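Local coordinates for protein-glutamine gamma-glutamyltransferase 2 (Pagrus major, PDB 1G0D) that probably acts as a calcium-dependent acyltransferase that cross-links proteins by joining peptide-bound glutamine to lysine or to other primary amines, at residues S99-V112 / R124-C138. Numbering follows the deposited sequence.
Sequences SPANAVIGHYRLAV and RADKISFHMLFNPWC
Chi1 of His107 (-168°) carries its ring beside the carbonyl carbon, and that of His131 swings its ring beside the backbone N, bringing the imidazoles into an offset stack, centroids 3.9 Å apart and planes nearly parallel. Flat rings suit this non-hydrogen-bonded pair, whose CA atoms lie close together; the His107 ring also brings NE2 to within 2.7 Å of Ser129 OG. A serine in place of this histidine would probably cost the His131 ring its stacking partner and leave Ser129 OG without the nearby NE2. These residues belong to a beta hairpin, strands 106-115 and 121-133, in the N-terminal beta-sandwich domain. Paired backbone bonds join Tyr108 with Phe130, and Leu110 N meets Ile128 O nearly straight (172°). On the face carrying Tyr108, Phe130 and Met132, the packing is apolar: Tyr108 CB sits over the Phe130 ring, 3.7 Å from its centroid, while the rings slide past each other. Met132 sets CB against Tyr108 CE1, and bends at chi2 and chi3 bring CE to Ser99 CB (3.9 Å). Just before Gly106, Ile105 places CG2 squarely over the ring of Phe134, which follows Leu133. Arg109 and Lys127 pack by their methylenes, and one water accepts from Arg109 NH2 and Lys127 NZ.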
ATOM      1  N   SER A  99     -29.884   4.243  10.026  1.00 17.73           N
ATOM      2  CA  SER A  99     -29.571   3.749   8.704  1.00 15.88           C
ATOM      3  C   SER A  99     -29.260   2.283   8.786  1.00 18.99           C
ATOM      4  O   SER A  99     -28.750   1.835   9.801  1.00 18.96           O
ATOM      5  CB  SER A  99     -28.334   4.475   8.154  1.00 15.38           C
ATOM      6  OG  SER A  99     -27.126   4.012   8.760  1.00  7.02           O
ATOM      7  N   PRO A 100     -29.563   1.512   7.722  1.00 19.34           N
ATOM      8  CA  PRO A 100     -29.250   0.076   7.775  1.00 17.73           C
ATOM      9  C   PRO A 100     -27.732  -0.115   7.724  1.00 16.00           C
ATOM     10  O   PRO A 100     -26.998   0.794   7.331  1.00 18.13           O
ATOM     11  CB  PRO A 100     -29.929  -0.497   6.533  1.00 13.60           C
ATOM     12  CG  PRO A 100     -30.061   0.680   5.583  1.00 17.89           C
ATOM     13  CD  PRO A 100     -30.199   1.906   6.450  1.00 21.10           C
ATOM     14  N   ALA A 101     -27.268  -1.280   8.146  1.00 17.48           N
ATOM     15  CA  ALA A 101     -25.845  -1.585   8.109  1.00 16.51           C
ATOM     16  C   ALA A 101     -25.406  -1.942   6.663  1.00 18.57           C
ATOM     17  O   ALA A 101     -24.218  -2.191   6.429  1.00 21.27           O
ATOM     18  CB  ALA A 101     -25.518  -2.733   9.076  1.00 15.13           C
ATOM     19  N   ASN A 102     -26.352  -1.994   5.713  1.00 13.60           N
ATOM     20  CA  ASN A 102     -26.008  -2.258   4.324  1.00 14.17           C
ATOM     21  C   ASN A 102     -26.226  -0.980   3.525  1.00 15.53           C
ATOM     22  O   ASN A 102     -26.323  -1.001   2.302  1.00 17.77           O
ATOM     23  CB  ASN A 102     -26.832  -3.405   3.720  1.00 15.28           C
ATOM     24  CG  ASN A 102     -28.316  -3.166   3.793  1.00 25.52           C
ATOM     25  OD1 ASN A 102     -28.767  -2.200   4.399  1.00 27.99           O
ATOM     26  ND2 ASN A 102     -29.097  -4.055   3.178  1.00 28.16           N
ATOM     27  N   ALA A 103     -26.279   0.148   4.223  1.00 15.28           N
ATOM     28  CA  ALA A 103     -26.478   1.423   3.562  1.00 15.76           C
ATOM     29  C   ALA A 103     -25.404   1.728   2.479  1.00 20.33           C
ATOM     30  O   ALA A 103     -24.231   1.348   2.606  1.00 21.08           O
ATOM     31  CB  ALA A 103     -26.493   2.496   4.600  1.00 10.98           C
ATOM     32  N   VAL A 104     -25.820   2.415   1.411  1.00 20.23           N
ATOM     33  CA  VAL A 104     -24.930   2.807   0.325  1.00 17.73           C
ATOM     34  C   VAL A 104     -24.069   3.961   0.821  1.00 19.27           C
ATOM     35  O   VAL A 104     -24.591   4.946   1.322  1.00 19.10           O
ATOM     36  CB  VAL A 104     -25.733   3.310  -0.903  1.00 13.55           C
ATOM     37  CG1 VAL A 104     -24.794   3.846  -1.932  1.00 15.00           C
ATOM     38  CG2 VAL A 104     -26.523   2.184  -1.512  1.00 13.89           C
ATOM     39  N   ILE A 105     -22.745   3.838   0.722  1.00 21.24           N
ATOM     40  CA  ILE A 105     -21.885   4.940   1.148  1.00 21.02           C
ATOM     41  C   ILE A 105     -21.994   6.054   0.094  1.00 21.35           C
ATOM     42  O   ILE A 105     -22.245   5.791  -1.084  1.00 25.25           O
ATOM     43  CB  ILE A 105     -20.402   4.481   1.331  1.00 16.31           C
ATOM     44  CG1 ILE A 105     -19.803   4.035   0.019  1.00 14.86           C
ATOM     45  CG2 ILE A 105     -20.338   3.273   2.247  1.00 13.32           C
ATOM     46  CD1 ILE A 105     -18.292   4.011   0.094  1.00 13.25           C
ATOM     47  N   GLY A 106     -21.837   7.300   0.504  1.00 19.34           N
ATOM     48  CA  GLY A 106     -21.950   8.351  -0.479  1.00 17.99           C
ATOM     49  C   GLY A 106     -22.348   9.661   0.125  1.00 18.74           C
ATOM     50  O   GLY A 106     -22.456   9.781   1.348  1.00 19.37           O
ATOM     51  N   HIS A 107     -22.560  10.653  -0.731  1.00 16.98           N
ATOM     52  CA  HIS A 107     -22.959  11.974  -0.274  1.00 19.17           C
ATOM     53  C   HIS A 107     -24.448  12.114  -0.444  1.00 19.07           C
ATOM     54  O   HIS A 107     -24.910  12.290  -1.555  1.00 20.59           O
ATOM     55  CB  HIS A 107     -22.261  13.040  -1.103  1.00 22.85           C
ATOM     56  CG  HIS A 107     -22.387  14.417  -0.540  1.00 27.43           C
ATOM     57  ND1 HIS A 107     -22.421  15.541  -1.331  1.00 27.93           N
ATOM     58  CD2 HIS A 107     -22.508  14.850   0.735  1.00 30.22           C
ATOM     59  CE1 HIS A 107     -22.564  16.606  -0.569  1.00 31.06           C
ATOM     60  NE2 HIS A 107     -22.619  16.214   0.689  1.00 28.75           N
ATOM     61  N   TYR A 108     -25.184  12.045   0.661  1.00 18.43           N
ATOM     62  CA  TYR A 108     -26.634  12.134   0.643  1.00 16.94           C
ATOM     63  C   TYR A 108     -27.101  13.556   0.819  1.00 18.94           C
ATOM     64  O   TYR A 108     -26.391  14.373   1.386  1.00 21.00           O
ATOM     65  CB  TYR A 108     -27.218  11.321   1.794  1.00 16.04           C
ATOM     66  CG  TYR A 108     -27.124   9.827   1.629  1.00 13.62           C
ATOM     67  CD1 TYR A 108     -25.946   9.147   1.959  1.00 14.11           C
ATOM     68  CD2 TYR A 108     -28.215   9.084   1.188  1.00 10.51           C
ATOM     69  CE1 TYR A 108     -25.850   7.752   1.867  1.00 11.20           C
ATOM     70  CE2 TYR A 108     -28.133   7.689   1.089  1.00 13.86           C
ATOM     71  CZ  TYR A 108     -26.938   7.031   1.440  1.00 13.05           C
ATOM     72  OH  TYR A 108     -26.828   5.655   1.394  1.00 17.36           O
ATOM     73  N   ARG A 109     -28.303  13.856   0.342  1.00 21.16           N
ATOM     74  CA  ARG A 109     -28.852  15.186   0.534  1.00 26.83           C
ATOM     75  C   ARG A 109     -30.188  14.886   1.140  1.00 27.47           C
ATOM     76  O   ARG A 109     -30.974  14.157   0.560  1.00 28.34           O
ATOM     77  CB  ARG A 109     -29.005  15.948  -0.786  1.00 34.82           C
ATOM     78  CG  ARG A 109     -27.933  17.088  -0.979  1.00 48.44           C
ATOM     79  CD  ARG A 109     -26.756  16.731  -1.959  1.00 55.16           C
ATOM     80  NE  ARG A 109     -27.253  16.087  -3.186  1.00 64.43           N
ATOM     81  CZ  ARG A 109     -26.674  15.062  -3.824  1.00 63.99           C
ATOM     82  NH1 ARG A 109     -25.538  14.533  -3.373  1.00 63.03           N
ATOM     83  NH2 ARG A 109     -27.281  14.515  -4.878  1.00 64.97           N
ATOM     84  N   LEU A 110     -30.428  15.431   2.331  1.00 28.98           N
ATOM     85  CA  LEU A 110     -31.663  15.188   3.076  1.00 27.15           C
ATOM     86  C   LEU A 110     -32.755  16.215   2.940  1.00 28.06           C
ATOM     87  O   LEU A 110     -32.569  17.390   3.266  1.00 27.31           O
ATOM     88  CB  LEU A 110     -31.369  15.050   4.576  1.00 27.42           C
ATOM     89  CG  LEU A 110     -32.163  14.066   5.460  1.00 26.77           C
ATOM     90  CD1 LEU A 110     -32.691  14.768   6.672  1.00 25.73           C
ATOM     91  CD2 LEU A 110     -33.287  13.470   4.715  1.00 26.63           C
ATOM     92  N   ALA A 111     -33.920  15.739   2.523  1.00 26.60           N
ATOM     93  CA  ALA A 111     -35.070  16.593   2.374  1.00 26.90           C
ATOM     94  C   ALA A 111     -36.133  16.301   3.437  1.00 27.70           C
ATOM     95  O   ALA A 111     -36.800  15.269   3.372  1.00 31.87           O
ATOM     96  CB  ALA A 111     -35.660  16.409   0.999  1.00 26.15           C
ATOM     97  N   VAL A 112     -36.290  17.182   4.424  1.00 27.98           N
ATOM     98  CA  VAL A 112     -37.343  16.994   5.434  1.00 29.00           C
ATOM     99  C   VAL A 112     -38.628  17.752   4.951  1.00 28.98           C
ATOM    100  O   VAL A 112     -38.628  18.990   4.795  1.00 26.04           O
ATOM    101  CB  VAL A 112     -36.850  17.508   6.854  1.00 28.31           C
ATOM    102  CG1 VAL A 112     -37.989  17.463   7.886  1.00 27.55           C
ATOM    103  CG2 VAL A 112     -35.673  16.652   7.327  1.00 24.15           C
ATOM    104  N   ARG A 124     -41.069  22.710   2.654  1.00 41.08           N
ATOM    105  CA  ARG A 124     -39.960  21.797   2.625  1.00 45.26           C
ATOM    106  C   ARG A 124     -38.732  22.521   3.168  1.00 46.36           C
ATOM    107  O   ARG A 124     -38.442  23.650   2.798  1.00 47.60           O
ATOM    108  CB  ARG A 124     -39.742  21.203   1.207  1.00 47.01           C
ATOM    109  CG  ARG A 124     -39.636  22.157   0.026  1.00 49.72           C
ATOM    110  CD  ARG A 124     -40.558  21.767  -1.161  1.00 50.62           C
ATOM    111  NE  ARG A 124     -40.374  20.400  -1.646  1.00 53.84           N
ATOM    112  CZ  ARG A 124     -41.020  19.881  -2.694  1.00 54.97           C
ATOM    113  NH1 ARG A 124     -41.896  20.607  -3.379  1.00 53.49           N
ATOM    114  NH2 ARG A 124     -40.802  18.621  -3.052  1.00 55.86           N
ATOM    115  N   ALA A 125     -38.033  21.873   4.090  1.00 48.78           N
ATOM    116  CA  ALA A 125     -36.856  22.475   4.697  1.00 51.87           C
ATOM    117  C   ALA A 125     -35.660  22.369   3.800  1.00 54.33           C
ATOM    118  O   ALA A 125     -35.620  21.531   2.907  1.00 55.49           O
ATOM    119  CB  ALA A 125     -36.545  21.802   6.025  1.00 52.75           C
ATOM    120  N   ASP A 126     -34.671  23.217   4.067  1.00 59.48           N
ATOM    121  CA  ASP A 126     -33.417  23.239   3.313  1.00 63.22           C
ATOM    122  C   ASP A 126     -32.745  21.854   3.281  1.00 62.63           C
ATOM    123  O   ASP A 126     -32.472  21.245   4.329  1.00 62.96           O
ATOM    124  CB  ASP A 126     -32.439  24.239   3.934  1.00 69.34           C
ATOM    125  CG  ASP A 126     -33.132  25.373   4.680  1.00 76.16           C
ATOM    126  OD1 ASP A 126     -33.792  25.134   5.735  1.00 76.70           O
ATOM    127  OD2 ASP A 126     -32.992  26.519   4.191  1.00 79.13           O
ATOM    128  N   LYS A 127     -32.477  21.366   2.076  1.00 60.03           N
ATOM    129  CA  LYS A 127     -31.843  20.066   1.908  1.00 55.95           C
ATOM    130  C   LYS A 127     -30.388  20.127   2.403  1.00 50.41           C
ATOM    131  O   LYS A 127     -29.558  20.792   1.803  1.00 53.16           O
ATOM    132  CB  LYS A 127     -31.900  19.655   0.422  1.00 57.86           C
ATOM    133  CG  LYS A 127     -32.214  18.170   0.139  1.00 58.30           C
ATOM    134  CD  LYS A 127     -32.844  17.958  -1.259  1.00 58.55           C
ATOM    135  CE  LYS A 127     -31.800  17.517  -2.307  1.00 61.70           C
ATOM    136  NZ  LYS A 127     -32.405  16.961  -3.567  1.00 56.81           N
ATOM    137  N   ILE A 128     -30.093  19.458   3.514  1.00 45.07           N
ATOM    138  CA  ILE A 128     -28.733  19.419   4.039  1.00 39.18           C
ATOM    139  C   ILE A 128     -28.104  18.121   3.632  1.00 36.11           C
ATOM    140  O   ILE A 128     -28.759  17.099   3.541  1.00 35.33           O
ATOM    141  CB  ILE A 128     -28.677  19.504   5.550  1.00 37.09           C
ATOM    142  CG1 ILE A 128     -29.427  18.345   6.175  1.00 28.12           C
ATOM    143  CG2 ILE A 128     -29.229  20.842   5.980  1.00 46.43           C
ATOM    144  CD1 ILE A 128     -28.711  17.784   7.296  1.00 23.65           C
ATOM    145  N   SER A 129     -26.813  18.147   3.381  1.00 35.49           N
ATOM    146  CA  SER A 129     -26.177  16.929   2.945  1.00 32.44           C
ATOM    147  C   SER A 129     -25.236  16.360   3.983  1.00 27.48           C
ATOM    148  O   SER A 129     -24.850  17.030   4.945  1.00 25.07           O
ATOM    149  CB  SER A 129     -25.432  17.189   1.643  1.00 34.31           C
ATOM    150  OG  SER A 129     -24.257  17.908   1.930  1.00 37.10           O
ATOM    151  N   PHE A 130     -24.892  15.100   3.789  1.00 21.60           N
ATOM    152  CA  PHE A 130     -23.983  14.421   4.689  1.00 19.72           C
ATOM    153  C   PHE A 130     -23.319  13.268   3.920  1.00 20.81           C
ATOM    154  O   PHE A 130     -23.777  12.890   2.828  1.00 22.76           O
ATOM    155  CB  PHE A 130     -24.736  13.935   5.961  1.00 11.71           C
ATOM    156  CG  PHE A 130     -25.813  12.892   5.707  1.00 12.40           C
ATOM    157  CD1 PHE A 130     -25.486  11.528   5.591  1.00  9.36           C
ATOM    158  CD2 PHE A 130     -27.143  13.270   5.561  1.00  9.15           C
ATOM    159  CE1 PHE A 130     -26.455  10.576   5.328  1.00  3.32           C
ATOM    160  CE2 PHE A 130     -28.113  12.315   5.296  1.00  7.86           C
ATOM    161  CZ  PHE A 130     -27.767  10.968   5.178  1.00  7.83           C
ATOM    162  N   HIS A 131     -22.229  12.739   4.461  1.00 18.66           N
ATOM    163  CA  HIS A 131     -21.529  11.643   3.824  1.00 17.17           C
ATOM    164  C   HIS A 131     -21.644  10.386   4.652  1.00 17.03           C
ATOM    165  O   HIS A 131     -21.683  10.439   5.869  1.00 17.94           O
ATOM    166  CB  HIS A 131     -20.075  11.996   3.666  1.00 19.36           C
ATOM    167  CG  HIS A 131     -19.808  12.962   2.563  1.00 20.06           C
ATOM    168  ND1 HIS A 131     -19.763  14.323   2.765  1.00 21.95           N
ATOM    169  CD2 HIS A 131     -19.521  12.764   1.258  1.00 17.51           C
ATOM    170  CE1 HIS A 131     -19.457  14.922   1.630  1.00 19.24           C
ATOM    171  NE2 HIS A 131     -19.305  13.999   0.700  1.00 19.26           N
ATOM    172  N   MET A 132     -21.685   9.249   3.988  1.00 15.80           N
ATOM    173  CA  MET A 132     -21.809   7.983   4.681  1.00 17.13           C
ATOM    174  C   MET A 132     -20.650   7.047   4.327  1.00 17.80           C
ATOM    175  O   MET A 132     -20.386   6.796   3.151  1.00 21.62           O
ATOM    176  CB  MET A 132     -23.132   7.335   4.304  1.00 16.73           C
ATOM    177  CG  MET A 132     -23.314   5.962   4.892  1.00 16.74           C
ATOM    178  SD  MET A 132     -24.081   6.033   6.523  1.00 19.60           S
ATOM    179  CE  MET A 132     -25.747   6.514   6.107  1.00 11.21           C
ATOM    180  N   LEU A 133     -19.977   6.535   5.353  1.00 16.43           N
ATOM    181  CA  LEU A 133     -18.834   5.625   5.222  1.00 14.05           C
ATOM    182  C   LEU A 133     -19.157   4.203   5.756  1.00 14.77           C
ATOM    183  O   LEU A 133     -20.220   3.957   6.305  1.00 13.73           O
ATOM    184  CB  LEU A 133     -17.645   6.181   6.020  1.00 13.19           C
ATOM    185  CG  LEU A 133     -16.904   7.473   5.659  1.00 16.07           C
ATOM    186  CD1 LEU A 133     -17.449   8.140   4.424  1.00  8.42           C
ATOM    187  CD2 LEU A 133     -16.982   8.356   6.822  1.00 13.29           C
ATOM    188  N   PHE A 134     -18.216   3.278   5.596  1.00 14.62           N
ATOM    189  CA  PHE A 134     -18.376   1.909   6.062  1.00 10.35           C
ATOM    190  C   PHE A 134     -18.227   1.957   7.595  1.00 12.87           C
ATOM    191  O   PHE A 134     -17.560   2.835   8.126  1.00 14.10           O
ATOM    192  CB  PHE A 134     -17.278   1.028   5.436  1.00  6.93           C
ATOM    193  CG  PHE A 134     -17.571   0.611   4.017  1.00  5.22           C
ATOM    194  CD1 PHE A 134     -16.896   1.196   2.946  1.00  9.42           C
ATOM    195  CD2 PHE A 134     -18.558  -0.323   3.742  1.00  4.57           C
ATOM    196  CE1 PHE A 134     -17.216   0.858   1.624  1.00  5.82           C
ATOM    197  CE2 PHE A 134     -18.887  -0.667   2.420  1.00  6.50           C
ATOM    198  CZ  PHE A 134     -18.223  -0.079   1.367  1.00  2.90           C
ATOM    199  N   ASN A 135     -18.828   1.005   8.306  1.00 13.75           N
ATOM    200  CA  ASN A 135     -18.780   0.983   9.766  1.00  8.22           C
ATOM    201  C   ASN A 135     -18.282  -0.333  10.330  1.00 12.54           C
ATOM    202  O   ASN A 135     -19.088  -1.204  10.653  1.00 14.05           O
ATOM    203  CB  ASN A 135     -20.177   1.215  10.314  1.00  4.80           C
ATOM    204  CG  ASN A 135     -20.155   1.795  11.684  1.00 10.53           C
ATOM    205  OD1 ASN A 135     -19.112   1.812  12.332  1.00 16.33           O
ATOM    206  ND2 ASN A 135     -21.294   2.287  12.152  1.00  8.56           N
ATOM    207  N   PRO A 136     -16.951  -0.512  10.446  1.00 11.67           N
ATOM    208  CA  PRO A 136     -16.419  -1.762  10.994  1.00 14.19           C
ATOM    209  C   PRO A 136     -16.630  -1.923  12.491  1.00 16.06           C
ATOM    210  O   PRO A 136     -16.233  -2.936  13.050  1.00 19.08           O
ATOM    211  CB  PRO A 136     -14.927  -1.729  10.639  1.00 12.05           C
ATOM    212  CG  PRO A 136     -14.621  -0.360  10.276  1.00 10.74           C
ATOM    213  CD  PRO A 136     -15.891   0.403  10.012  1.00 12.25           C
ATOM    214  N   TRP A 137     -17.226  -0.928  13.148  1.00 15.63           N
ATOM    215  CA  TRP A 137     -17.491  -1.044  14.570  1.00 12.03           C
ATOM    216  C   TRP A 137     -18.920  -1.496  14.814  1.00 14.80           C
ATOM    217  O   TRP A 137     -19.276  -1.808  15.941  1.00 15.01           O
ATOM    218  CB  TRP A 137     -17.323   0.277  15.257  1.00 10.86           C
ATOM    219  CG  TRP A 137     -15.956   0.728  15.325  1.00  5.94           C
ATOM    220  CD1 TRP A 137     -15.043   0.415  16.275  1.00  5.33           C
ATOM    221  CD2 TRP A 137     -15.307   1.603  14.402  1.00  9.40           C
ATOM    222  NE1 TRP A 137     -13.839   1.045  16.005  1.00  7.12           N
ATOM    223  CE2 TRP A 137     -13.973   1.777  14.860  1.00  9.35           C
ATOM    224  CE3 TRP A 137     -15.720   2.260  13.226  1.00  8.21           C
ATOM    225  CZ2 TRP A 137     -13.039   2.585  14.175  1.00  6.90           C
ATOM    226  CZ3 TRP A 137     -14.779   3.063  12.541  1.00  8.01           C
ATOM    227  CH2 TRP A 137     -13.458   3.209  13.025  1.00  2.80           C
ATOM    228  N   CYS A 138     -19.744  -1.489  13.767  1.00 13.88           N
ATOM    229  CA  CYS A 138     -21.135  -1.905  13.863  1.00 12.64           C
ATOM    230  C   CYS A 138     -21.244  -3.387  13.540  1.00 14.46           C
ATOM    231  O   CYS A 138     -20.953  -3.807  12.433  1.00 17.95           O
ATOM    232  CB  CYS A 138     -21.962  -1.120  12.878  1.00 14.87           C
ATOM    233  SG  CYS A 138     -23.539  -1.874  12.610  1.00 19.49           S
TER
HETATM  234  O   HOH W   1     -30.019  15.737  -5.429  1.00 71.34           O